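Local coordinates for protein succinate dehydrogenase subunit A (PDB 7D6V) that probably oxidises succinate to fumarate as the FAD-bearing flavoprotein subunit of the mycobacterial respiratory enzyme Sdh1, at residues P95-V98 with W99-E102. Numbering follows the deposited sequence.
Sequences PDRV and WELE
W99 lays one face of its indole over CB of P95, one turn back along the chain. The meeting is a CH-pi contact: CB of P95 sits 4.2 Å from the centroid of the six-membered ring of W99, 20° off the normal. With CG of W99 beside its own backbone N (chi1 -82°), the indole is swung back along the helix, and the carbonyl oxygen of P95 also lies above its plane, toward the rim. That oxygen accepts the backbone bond from W99 N at 2.9 Å. At the ring edge D96 brings up its carboxylate, OD1 3.9 Å from CE3 of W99.

All this happens late in helix 84-102 of the FAD-binding domain, between i/i+4 (P95-W99) and i/i+3 (R97-E100) neighbours, with the side chain of V98 about 11 Å from the cofactor. M58 touches both P95 and W99, and W99 also packs on G127 of the neighbouring iron-sulfur subunit.

On another side of the helix R97 folds its chain so that its guanidinium lies alongside the E100 carboxylate. NE reaches OE2 of E100 at 2.7 Å, and NH2 reaches OE1 of the same carboxylate at 3.1 Å. Both oxygens lie near the guanidinium plane but are met from above the carboxylate plane, the two groups being turned 49° apart. R22 makes a second salt bridge to OE2, so two arginines probably limit the rotation of this carboxylate, while R97 and L101 pack against L433 of helix 427-448.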
ATOM      1  N   PRO A  95     -22.468   4.505 -10.839  1.00 14.58           N
ATOM      2  CA  PRO A  95     -21.617   4.500 -12.044  1.00 14.58           C
ATOM      3  C   PRO A  95     -20.967   5.838 -12.348  1.00 14.58           C
ATOM      4  O   PRO A  95     -19.831   5.865 -12.838  1.00 14.58           O
ATOM      5  CB  PRO A  95     -22.590   4.082 -13.152  1.00 14.58           C
ATOM      6  CG  PRO A  95     -23.656   3.350 -12.458  1.00 14.58           C
ATOM      7  CD  PRO A  95     -23.832   4.046 -11.158  1.00 14.58           C
ATOM      8  N   ASP A  96     -21.654   6.949 -12.072  1.00 15.30           N
ATOM      9  CA  ASP A  96     -21.088   8.265 -12.352  1.00 15.30           C
ATOM     10  C   ASP A  96     -19.836   8.522 -11.523  1.00 15.30           C
ATOM     11  O   ASP A  96     -18.847   9.062 -12.032  1.00 15.30           O
ATOM     12  CB  ASP A  96     -22.128   9.348 -12.083  1.00 15.30           C
ATOM     13  CG  ASP A  96     -23.184   9.421 -13.159  1.00 15.30           C
ATOM     14  OD1 ASP A  96     -22.848   9.211 -14.341  1.00 15.30           O
ATOM     15  OD2 ASP A  96     -24.355   9.691 -12.819  1.00 15.30           O
ATOM     16  N   ARG A  97     -19.866   8.155 -10.242  1.00 14.08           N
ATOM     17  CA  ARG A  97     -18.717   8.397  -9.377  1.00 14.08           C
ATOM     18  C   ARG A  97     -17.521   7.558  -9.804  1.00 14.08           C
ATOM     19  O   ARG A  97     -16.385   8.046  -9.818  1.00 14.08           O
ATOM     20  CB  ARG A  97     -19.093   8.114  -7.924  1.00 14.08           C
ATOM     21  CG  ARG A  97     -20.391   8.770  -7.480  1.00 14.08           C
ATOM     22  CD  ARG A  97     -20.212  10.248  -7.156  1.00 14.08           C
ATOM     23  NE  ARG A  97     -20.234  11.087  -8.351  1.00 14.08           N
ATOM     24  CZ  ARG A  97     -21.341  11.500  -8.959  1.00 14.08           C
ATOM     25  NH1 ARG A  97     -22.528  11.156  -8.488  1.00 14.08           N
ATOM     26  NH2 ARG A  97     -21.260  12.259 -10.040  1.00 14.08           N
ATOM     27  N   VAL A  98     -17.759   6.303 -10.182  1.00 14.59           N
ATOM     28  CA  VAL A  98     -16.673   5.455 -10.659  1.00 14.59           C
ATOM     29  C   VAL A  98     -16.105   5.999 -11.963  1.00 14.59           C
ATOM     30  O   VAL A  98     -14.888   6.002 -12.174  1.00 14.59           O
ATOM     31  CB  VAL A  98     -17.156   4.002 -10.811  1.00 14.59           C
ATOM     32  CG1 VAL A  98     -16.013   3.108 -11.252  1.00 14.59           C
ATOM     33  CG2 VAL A  98     -17.740   3.508  -9.504  1.00 14.59           C
ATOM     34  N   TRP A  99     -16.975   6.469 -12.860  1.00 15.46           N
ATOM     35  CA  TRP A  99     -16.495   7.026 -14.121  1.00 15.46           C
ATOM     36  C   TRP A  99     -15.667   8.283 -13.899  1.00 15.46           C
ATOM     37  O   TRP A  99     -14.642   8.480 -14.558  1.00 15.46           O
ATOM     38  CB  TRP A  99     -17.665   7.322 -15.053  1.00 15.46           C
ATOM     39  CG  TRP A  99     -18.132   6.127 -15.789  1.00 15.46           C
ATOM     40  CD1 TRP A  99     -17.374   5.080 -16.209  1.00 15.46           C
ATOM     41  CD2 TRP A  99     -19.471   5.846 -16.198  1.00 15.46           C
ATOM     42  NE1 TRP A  99     -18.157   4.160 -16.857  1.00 15.46           N
ATOM     43  CE2 TRP A  99     -19.452   4.608 -16.863  1.00 15.46           C
ATOM     44  CE3 TRP A  99     -20.685   6.523 -16.069  1.00 15.46           C
ATOM     45  CZ2 TRP A  99     -20.596   4.031 -17.395  1.00 15.46           C
ATOM     46  CZ3 TRP A  99     -21.820   5.948 -16.596  1.00 15.46           C
ATOM     47  CH2 TRP A  99     -21.768   4.715 -17.252  1.00 15.46           C
ATOM     48  N   GLU A 100     -16.095   9.153 -12.985  1.00 14.66           N
ATOM     49  CA  GLU A 100     -15.321  10.359 -12.730  1.00 14.66           C
ATOM     50  C   GLU A 100     -14.070  10.081 -11.912  1.00 14.66           C
ATOM     51  O   GLU A 100     -13.182  10.936 -11.863  1.00 14.66           O
ATOM     52  CB  GLU A 100     -16.180  11.420 -12.039  1.00 14.66           C
ATOM     53  CG  GLU A 100     -16.522  11.136 -10.599  1.00 14.66           C
ATOM     54  CD  GLU A 100     -17.614  12.047 -10.078  1.00 14.66           C
ATOM     55  OE1 GLU A 100     -18.268  12.723 -10.898  1.00 14.66           O
ATOM     56  OE2 GLU A 100     -17.816  12.090  -8.847  1.00 14.66           O
ATOM     57  N   LEU A 101     -13.977   8.912 -11.271  1.00 14.73           N
ATOM     58  CA  LEU A 101     -12.728   8.536 -10.616  1.00 14.73           C
ATOM     59  C   LEU A 101     -11.576   8.450 -11.608  1.00 14.73           C
ATOM     60  O   LEU A 101     -10.450   8.849 -11.296  1.00 14.73           O
ATOM     61  CB  LEU A 101     -12.881   7.202  -9.887  1.00 14.73           C
ATOM     62  CG  LEU A 101     -13.157   7.232  -8.389  1.00 14.73           C
ATOM     63  CD1 LEU A 101     -13.266   5.817  -7.864  1.00 14.73           C
ATOM     64  CD2 LEU A 101     -12.068   7.993  -7.662  1.00 14.73           C
ATOM     65  N   GLU A 102     -11.828   7.920 -12.805  1.00 16.43           N
ATOM     66  CA  GLU A 102     -10.746   7.757 -13.767  1.00 16.43           C
ATOM     67  C   GLU A 102     -10.479   9.012 -14.584  1.00 16.43           C
ATOM     68  O   GLU A 102      -9.473   9.059 -15.298  1.00 16.43           O
ATOM     69  CB  GLU A 102     -11.027   6.574 -14.695  1.00 16.43           C
ATOM     70  CG  GLU A 102     -12.258   6.698 -15.549  1.00 16.43           C
ATOM     71  CD  GLU A 102     -12.403   5.536 -16.504  1.00 16.43           C
ATOM     72  OE1 GLU A 102     -11.432   4.768 -16.645  1.00 16.43           O
ATOM     73  OE2 GLU A 102     -13.482   5.390 -17.114  1.00 16.43           O
TER